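Local coordinates for protein sortase B (Clostridium perfringens, PDB 5YFK) that is a class B sortase, a cysteine transpeptidase of the kind that probably cleaves sorting signals and joins proteins to the bacterial cell wall, here with its predicted nucleophile replaced, at residues A[10-22]-A[83-95]. The protein carries 1 engineered substitution. Residues are numbered along the deposited sequence; the frame is centred on the assembly and turned at random.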
ATOM      1  N   TYR A  10       3.453 -15.489  17.041  1.00 59.67           N
ATOM      2  CA  TYR A  10       4.175 -14.337  17.654  1.00 58.70           C
ATOM      3  C   TYR A  10       3.198 -13.226  18.048  1.00 64.99           C
ATOM      4  O   TYR A  10       2.191 -12.999  17.372  1.00 61.91           O
ATOM      5  CB  TYR A  10       5.221 -13.794  16.681  1.00 69.16           C
ATOM      6  CG  TYR A  10       6.351 -13.051  17.348  1.00 70.85           C
ATOM      7  CD1 TYR A  10       6.363 -11.658  17.388  1.00 84.63           C
ATOM      8  CD2 TYR A  10       7.425 -13.736  17.904  1.00 70.58           C
ATOM      9  CE1 TYR A  10       7.395 -10.971  17.995  1.00 75.86           C
ATOM     10  CE2 TYR A  10       8.462 -13.059  18.515  1.00 77.94           C
ATOM     11  CZ  TYR A  10       8.439 -11.677  18.559  1.00 81.00           C
ATOM     12  OH  TYR A  10       9.466 -10.996  19.161  1.00 86.79           O
ATOM     13  N   TYR A  11       3.506 -12.537  19.143  1.00 47.96           N
ATOM     14  CA  TYR A  11       2.609 -11.542  19.725  1.00 43.99           C
ATOM     15  C   TYR A  11       3.322 -10.197  19.753  1.00 50.61           C
ATOM     16  O   TYR A  11       4.499 -10.124  20.082  1.00 38.94           O
ATOM     17  CB  TYR A  11       2.214 -11.949  21.155  1.00 46.28           C
ATOM     18  CG  TYR A  11       1.164 -11.062  21.789  1.00 53.24           C
ATOM     19  CD1 TYR A  11      -0.184 -11.381  21.697  1.00 53.70           C
ATOM     20  CD2 TYR A  11       1.516  -9.876  22.436  1.00 48.51           C
ATOM     21  CE1 TYR A  11      -1.157 -10.536  22.212  1.00 56.84           C
ATOM     22  CE2 TYR A  11       0.554  -9.056  23.000  1.00 55.23           C
ATOM     23  CZ  TYR A  11      -0.783  -9.386  22.874  1.00 55.17           C
ATOM     24  OH  TYR A  11      -1.751  -8.595  23.441  1.00 63.28           O
ATOM     25  N   THR A  12       2.609  -9.123  19.436  1.00 53.67           N
ATOM     26  CA  THR A  12       3.280  -7.892  19.061  1.00 58.81           C
ATOM     27  C   THR A  12       2.356  -6.680  19.239  1.00 66.28           C
ATOM     28  O   THR A  12       1.413  -6.734  20.037  1.00 72.80           O
ATOM     29  CB  THR A  12       3.844  -8.016  17.630  1.00 51.74           C
ATOM     30  OG1 THR A  12       4.824  -6.997  17.397  1.00 67.57           O
ATOM     31  CG2 THR A  12       2.728  -7.952  16.590  1.00 54.40           C
ATOM     32  N   ASP A  13       2.694  -5.565  18.591  1.00 75.16           N
ATOM     33  CA  ASP A  13       2.205  -4.239  19.001  1.00 90.94           C
ATOM     34  C   ASP A  13       0.815  -3.892  18.437  1.00103.10           C
ATOM     35  O   ASP A  13       0.451  -2.715  18.364  1.00110.45           O
ATOM     36  CB  ASP A  13       3.212  -3.148  18.592  1.00 80.69           C
ATOM     37  CG  ASP A  13       4.656  -3.645  18.592  1.00 72.07           C
ATOM     38  OD1 ASP A  13       5.080  -4.226  17.571  1.00 50.49           O
ATOM     39  OD2 ASP A  13       5.382  -3.422  19.588  1.00 58.56           O
ATOM     40  N   SER A  14      -0.016  -4.914  18.226  1.00104.13           N
ATOM     41  CA  SER A  14      -1.152  -4.832  17.301  1.00 85.87           C
ATOM     42  C   SER A  14      -2.295  -3.963  17.846  1.00 89.55           C
ATOM     43  O   SER A  14      -3.090  -3.418  17.079  1.00 93.83           O
ATOM     44  CB  SER A  14      -1.674  -6.247  16.990  1.00 81.29           C
ATOM     45  OG  SER A  14      -2.507  -6.275  15.836  1.00 70.05           O
ATOM     46  N   ARG A  15      -2.380  -3.844  19.166  1.00 94.02           N
ATOM     47  CA  ARG A  15      -3.634  -3.470  19.821  1.00104.98           C
ATOM     48  C   ARG A  15      -3.963  -1.989  19.622  1.00 97.62           C
ATOM     49  O   ARG A  15      -5.120  -1.627  19.400  1.00 91.96           O
ATOM     50  CB  ARG A  15      -3.565  -3.794  21.317  1.00121.17           C
ATOM     51  CG  ARG A  15      -4.917  -3.831  22.009  1.00127.97           C
ATOM     52  CD  ARG A  15      -4.766  -4.084  23.500  1.00132.42           C
ATOM     53  NE  ARG A  15      -5.826  -3.446  24.278  1.00140.77           N
ATOM     54  CZ  ARG A  15      -5.895  -2.141  24.528  1.00135.36           C
ATOM     55  NH1 ARG A  15      -4.988  -1.314  24.023  1.00147.51           N
ATOM     56  NH2 ARG A  15      -6.891  -1.658  25.261  1.00117.02           N
ATOM     57  N   ASP A  16      -2.950  -1.135  19.745  1.00 82.51           N
ATOM     58  CA  ASP A  16      -3.127   0.300  19.544  1.00 72.23           C
ATOM     59  C   ASP A  16      -3.492   0.565  18.091  1.00 65.40           C
ATOM     60  O   ASP A  16      -4.495   1.223  17.804  1.00 47.36           O
ATOM     61  CB  ASP A  16      -1.844   1.058  19.900  1.00 79.14           C
ATOM     62  CG  ASP A  16      -1.311   0.696  21.280  1.00 76.15           C
ATOM     63  OD1 ASP A  16      -0.091   0.846  21.502  1.00 66.16           O
ATOM     64  OD2 ASP A  16      -2.107   0.262  22.140  1.00 80.83           O
ATOM     65  N   TYR A  17      -2.718  -0.034  17.186  1.00 55.82           N
ATOM     66  CA  TYR A  17      -2.913   0.123  15.744  1.00 73.69           C
ATOM     67  C   TYR A  17      -4.210  -0.579  15.321  1.00 73.04           C
ATOM     68  O   TYR A  17      -4.364  -0.942  14.156  1.00 90.37           O
ATOM     69  CB  TYR A  17      -1.699  -0.458  14.980  1.00 66.14           C
ATOM     70  CG  TYR A  17      -1.237   0.319  13.743  1.00 74.02           C
ATOM     71  CD1 TYR A  17      -0.045   1.054  13.751  1.00 66.78           C
ATOM     72  CD2 TYR A  17      -1.843   0.103  12.513  1.00 80.37           C
ATOM     73  CE1 TYR A  17       0.426   1.684  12.598  1.00 64.79           C
ATOM     74  CE2 TYR A  17      -1.369   0.700  11.351  1.00 78.47           C
ATOM     75  CZ  TYR A  17      -0.241   1.497  11.384  1.00 76.64           C
ATOM     76  OH  TYR A  17       0.182   2.099  10.193  1.00 30.21           O
ATOM     77  N   ASP A  18      -5.154  -0.726  16.258  1.00 68.41           N
ATOM     78  CA  ASP A  18      -6.484  -1.273  15.951  1.00 64.22           C
ATOM     79  C   ASP A  18      -7.607  -0.718  16.836  1.00 55.35           C
ATOM     80  O   ASP A  18      -8.779  -0.784  16.476  1.00 51.92           O
ATOM     81  CB  ASP A  18      -6.470  -2.800  16.041  1.00 72.27           C
ATOM     82  CG  ASP A  18      -5.922  -3.453  14.785  1.00 77.06           C
ATOM     83  OD1 ASP A  18      -6.529  -3.271  13.701  1.00 75.90           O
ATOM     84  OD2 ASP A  18      -4.856  -4.104  14.874  1.00 60.51           O
ATOM     85  N   ASN A  19      -7.247  -0.106  17.953  1.00 49.85           N
ATOM     86  CA  ASN A  19      -7.925   1.106  18.406  1.00 64.92           C
ATOM     87  C   ASN A  19      -8.213   2.058  17.238  1.00 59.41           C
ATOM     88  O   ASN A  19      -9.337   2.540  17.069  1.00 54.92           O
ATOM     89  CB  ASN A  19      -7.055   1.812  19.451  1.00 76.16           C
ATOM     90  CG  ASN A  19      -7.579   3.184  19.820  1.00 98.51           C
ATOM     91  OD1 ASN A  19      -7.314   4.170  19.130  1.00104.94           O
ATOM     92  ND2 ASN A  19      -8.279   3.265  20.946  1.00108.11           N
ATOM     93  N   LEU A  20      -7.189   2.306  16.425  1.00 48.97           N
ATOM     94  CA  LEU A  20      -7.269   3.275  15.339  1.00 42.48           C
ATOM     95  C   LEU A  20      -8.280   2.867  14.282  1.00 39.02           C
ATOM     96  O   LEU A  20      -8.714   3.694  13.487  1.00 43.53           O
ATOM     97  CB  LEU A  20      -5.903   3.434  14.671  1.00 37.43           C
ATOM     98  CG  LEU A  20      -4.798   3.999  15.556  1.00 39.03           C
ATOM     99  CD1 LEU A  20      -3.451   3.897  14.848  1.00 36.01           C
ATOM    100  CD2 LEU A  20      -5.121   5.439  15.929  1.00 41.39           C
ATOM    101  N   ARG A  21      -8.514   1.567  14.163  1.00 36.06           N
ATOM    102  CA  ARG A  21      -9.372   1.034  13.117  1.00 35.33           C
ATOM    103  C   ARG A  21     -10.800   1.555  13.245  1.00 39.85           C
ATOM    104  O   ARG A  21     -11.549   1.632  12.261  1.00 30.07           O
ATOM    105  CB  ARG A  21      -9.377  -0.484  13.190  1.00 48.88           C
ATOM    106  CG  ARG A  21      -9.701  -1.149  11.870  1.00 54.18           C
ATOM    107  CD  ARG A  21      -9.318  -2.612  11.919  1.00 58.90           C
ATOM    108  NE  ARG A  21     -10.274  -3.440  11.196  1.00 71.72           N
ATOM    109  CZ  ARG A  21     -10.542  -4.708  11.494  1.00 90.23           C
ATOM    110  NH1 ARG A  21      -9.966  -5.285  12.542  1.00 81.22           N
ATOM    111  NH2 ARG A  21     -11.410  -5.392  10.765  1.00 93.59           N
ATOM    112  N   SER A  22     -11.154   1.969  14.455  1.00 33.43           N
ATOM    113  CA  SER A  22     -12.460   2.571  14.697  1.00 46.34           C
ATOM    114  C   SER A  22     -12.477   4.001  14.155  1.00 42.28           C
ATOM    115  O   SER A  22     -13.533   4.537  13.839  1.00 45.22           O
ATOM    116  CB  SER A  22     -12.770   2.565  16.196  1.00 50.94           C
ATOM    117  OG  SER A  22     -12.048   3.592  16.857  1.00 44.21           O
ATOM    118  N   ASN A  83       5.642   3.041  15.590  1.00 25.43           N
ATOM    119  CA  ASN A  83       4.219   2.852  15.368  1.00 26.93           C
ATOM    120  C   ASN A  83       3.550   4.169  15.050  1.00 27.43           C
ATOM    121  O   ASN A  83       4.230   5.141  14.724  1.00 23.77           O
ATOM    122  CB  ASN A  83       3.557   2.171  16.567  1.00 30.46           C
ATOM    123  CG  ASN A  83       3.473   3.066  17.787  1.00 34.35           C
ATOM    124  OD1 ASN A  83       3.803   4.251  17.742  1.00 33.07           O
ATOM    125  ND2 ASN A  83       3.047   2.489  18.895  1.00 38.97           N
ATOM    126  N   PHE A  84       2.220   4.173  15.011  1.00 26.36           N
ATOM    127  CA  PHE A  84       1.486   5.354  14.581  1.00 28.29           C
ATOM    128  C   PHE A  84       1.648   6.530  15.547  1.00 34.88           C
ATOM    129  O   PHE A  84       1.475   7.687  15.150  1.00 31.21           O
ATOM    130  CB  PHE A  84       0.003   5.048  14.442  1.00 31.15           C
ATOM    131  CG  PHE A  84      -0.758   6.118  13.729  1.00 26.56           C
ATOM    132  CD1 PHE A  84      -0.596   6.310  12.364  1.00 20.07           C
ATOM    133  CD2 PHE A  84      -1.615   6.950  14.418  1.00 20.84           C
ATOM    134  CE1 PHE A  84      -1.298   7.297  11.705  1.00 27.65           C
ATOM    135  CE2 PHE A  84      -2.319   7.947  13.761  1.00 26.14           C
ATOM    136  CZ  PHE A  84      -2.163   8.121  12.404  1.00 23.41           C
ATOM    137  N   ASN A  85       1.844   6.212  16.828  1.00 37.20           N
ATOM    138  CA  ASN A  85       2.151   7.209  17.862  1.00 39.99           C
ATOM    139  C   ASN A  85       3.626   7.602  17.894  1.00 39.80           C
ATOM    140  O   ASN A  85       4.049   8.330  18.794  1.00 42.94           O
ATOM    141  CB  ASN A  85       1.767   6.677  19.251  1.00 46.38           C
ATOM    142  CG  ASN A  85       0.286   6.409  19.386  1.00 47.32           C
ATOM    143  OD1 ASN A  85      -0.130   5.290  19.688  1.00 66.53           O
ATOM    144  ND2 ASN A  85      -0.524   7.429  19.138  1.00 54.54           N
ATOM    145  N   LYS A  86       4.419   7.017  16.998  1.00 33.17           N
ATOM    146  CA  LYS A  86       5.850   7.287  16.900  1.00 32.07           C
ATOM    147  C   LYS A  86       6.642   6.656  18.040  1.00 34.58           C
ATOM    148  O   LYS A  86       7.819   6.956  18.228  1.00 40.53           O
ATOM    149  CB  LYS A  86       6.118   8.798  16.850  1.00 30.68           C
ATOM    150  CG  LYS A  86       5.441   9.494  15.686  1.00 31.73           C
ATOM    151  CD  LYS A  86       6.181  10.749  15.245  1.00 34.10           C
ATOM    152  CE  LYS A  86       5.237  11.708  14.551  1.00 40.02           C
ATOM    153  NZ  LYS A  86       5.882  13.013  14.263  1.00 44.28           N
ATOM    154  N   GLU A  87       6.026   5.708  18.729  1.00 28.22           N
ATOM    155  CA  GLU A  87       6.723   4.931  19.733  1.00 35.82           C
ATOM    156  C   GLU A  87       7.541   3.845  19.052  1.00 38.03           C
ATOM    157  O   GLU A  87       7.169   3.362  17.979  1.00 30.27           O
ATOM    158  CB  GLU A  87       5.711   4.326  20.711  1.00 40.32           C
ATOM    159  CG  GLU A  87       4.883   5.383  21.446  1.00 52.18           C
ATOM    160  CD  GLU A  87       3.517   4.887  21.909  1.00 56.96           C
ATOM    161  OE1 GLU A  87       3.141   3.737  21.586  1.00 50.29           O
ATOM    162  OE2 GLU A  87       2.785   5.677  22.548  1.00 57.05           O
ATOM    163  N   LYS A  88       8.704   3.547  19.624  1.00 31.82           N
ATOM    164  CA  LYS A  88       9.455   2.342  19.281  1.00 37.00           C
ATOM    165  C   LYS A  88       8.518   1.160  19.088  1.00 33.04           C
ATOM    166  O   LYS A  88       7.668   0.878  19.934  1.00 33.00           O
ATOM    167  CB  LYS A  88      10.454   2.000  20.390  1.00 46.80           C
ATOM    168  CG  LYS A  88      11.520   3.060  20.638  1.00 69.00           C
ATOM    169  CD  LYS A  88      12.539   3.127  19.511  1.00 87.47           C
ATOM    170  CE  LYS A  88      13.244   1.794  19.298  1.00 91.95           C
ATOM    171  NZ  LYS A  88      13.937   1.324  20.528  1.00 90.80           N
ATOM    172  N   SER A  89       8.715   0.419  18.008  1.00 32.72           N
ATOM    173  CA  SER A  89       7.800  -0.662  17.685  1.00 24.91           C
ATOM    174  C   SER A  89       8.485  -1.633  16.762  1.00 27.39           C
ATOM    175  O   SER A  89       9.193  -1.232  15.836  1.00 37.05           O
ATOM    176  CB  SER A  89       6.537  -0.113  17.026  1.00 33.11           C
ATOM    177  OG  SER A  89       5.789  -1.153  16.412  1.00 31.04           O
ATOM    178  N   PHE A  90       8.190  -2.912  16.953  1.00 28.20           N
ATOM    179  CA  PHE A  90       8.687  -3.949  16.076  1.00 30.04           C
ATOM    180  C   PHE A  90       7.849  -4.057  14.814  1.00 27.85           C
ATOM    181  O   PHE A  90       8.393  -4.239  13.734  1.00 28.54           O
ATOM    182  CB  PHE A  90       8.740  -5.276  16.821  1.00 35.81           C
ATOM    183  CG  PHE A  90       9.744  -5.272  17.937  1.00 47.84           C
ATOM    184  CD1 PHE A  90       9.376  -4.803  19.191  1.00 62.47           C
ATOM    185  CD2 PHE A  90      11.101  -5.344  17.635  1.00 50.10           C
ATOM    186  CE1 PHE A  90      10.324  -4.618  20.183  1.00 59.77           C
ATOM    187  CE2 PHE A  90      12.056  -5.149  18.616  1.00 59.59           C
ATOM    188  CZ  PHE A  90      11.666  -4.794  19.895  1.00 63.34           C
ATOM    189  N   SER A  91       6.537  -3.888  14.949  1.00 25.83           N
ATOM    190  CA  SER A  91       5.643  -3.974  13.801  1.00 29.08           C
ATOM    191  C   SER A  91       5.780  -2.744  12.909  1.00 29.80           C
ATOM    192  O   SER A  91       5.447  -2.789  11.728  1.00 24.30           O
ATOM    193  CB  SER A  91       4.207  -4.099  14.271  1.00 32.09           C
ATOM    194  OG  SER A  91       4.015  -5.362  14.861  1.00 41.05           O
ATOM    195  N   GLY A  92       6.145  -1.617  13.511  1.00 26.04           N
ATOM    196  CA  GLY A  92       6.173  -0.343  12.785  1.00 23.07           C
ATOM    197  C   GLY A  92       4.807   0.081  12.260  1.00 19.00           C
ATOM    198  O   GLY A  92       3.782  -0.034  12.942  1.00 20.42           O
ATOM    199  N   SER A  93       4.828   0.756  11.126  1.00 19.12           N
ATOM    200  CA  SER A  93       3.628   1.340  10.555  1.00 19.28           C
ATOM    201  C   SER A  93       3.581   1.012   9.071  1.00 15.84           C
ATOM    202  O   SER A  93       4.584   0.580   8.478  1.00 18.89           O
ATOM    203  CB  SER A  93       3.595   2.858  10.770  1.00 22.73           C
ATOM    204  OG  SER A  93       3.716   3.185  12.148  1.00 24.67           O
ATOM    205  N   ILE A  94       2.414   1.207   8.468  1.00 13.85           N
ATOM    206  CA  ILE A  94       2.348   1.187   6.996  1.00 14.10           C
ATOM    207  C   ILE A  94       2.687   2.584   6.490  1.00 14.09           C
ATOM    208  O   ILE A  94       2.151   3.583   7.003  1.00 17.48           O
ATOM    209  CB  ILE A  94       0.955   0.813   6.513  1.00 14.47           C
ATOM    210  CG1 ILE A  94       0.485  -0.480   7.183  1.00 13.42           C
ATOM    211  CG2 ILE A  94       0.942   0.678   4.989  1.00 14.10           C
ATOM    212  CD1 ILE A  94       1.423  -1.663   7.080  1.00 14.96           C
ATOM    213  N   PHE A  95       3.680   2.676   5.609  1.00 14.28           N
ATOM    214  CA  PHE A  95       4.157   3.994   5.174  1.00 16.06           C
ATOM    215  C   PHE A  95       4.371   4.131   3.690  1.00 12.32           C
ATOM    216  O   PHE A  95       4.769   3.193   2.992  1.00 16.40           O
ATOM    217  CB  PHE A  95       5.417   4.418   5.949  1.00 14.05           C
ATOM    218  CG  PHE A  95       6.601   3.519   5.748  1.00 15.40           C
ATOM    219  CD1 PHE A  95       6.801   2.424   6.555  1.00 14.70           C
ATOM    220  CD2 PHE A  95       7.536   3.791   4.765  1.00 14.66           C
ATOM    221  CE1 PHE A  95       7.859   1.557   6.324  1.00 17.27           C
ATOM    222  CE2 PHE A  95       8.639   2.978   4.585  1.00 14.68           C
ATOM    223  CZ  PHE A  95       8.846   1.912   5.430  1.00 17.31           C
TER
HETATM  224  O   HOH W   1       5.562  -0.354  20.679  1.00 34.74           O
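Asp13 and Ser91 bring the backbones of 10-22 and 83-95 within 6.2 Å at CA, and Tyr17 and Phe84 within 6.9 Å, so an N-terminal loop and short helix lie against the loop entering strand 94-96. Asp13 OD1 gathers three donors: Ser91 N at 3.0 Å, meeting it on the syn side but 35° out of the carboxylate plane; Ser91 OG at 3.1 Å, on the anti lone pair; and Thr12 OG1 at 2.8 Å from above that plane. Asp13 OD2 accepts a hydrogen bond from a water that also donates to Lys88 O. Ser89 OG, a weak donor to Asp13 OD1, accepts from Gly92 N, an ST motif.

Tyr17 crosses Phe84 at about a right angle, with Ser93 OG, itself bonded to His82 O, at its ring edge. Tyr17 OH accepts from Ile94 N at 3.0 Å (N-H...O angle 166°) and also bonds Pro69 O. With Phe84 CG opposite its backbone N (chi1 -168°), Leu20 CD1 packs 3.6 Å from CD2 of the Phe84 ring, which also touches Leu48 and Ile51 of helix 35-51. The N-terminal helical extension thus packs on the beta core, as in class B sortases, while Gly92 lies beside predicted active-site His113.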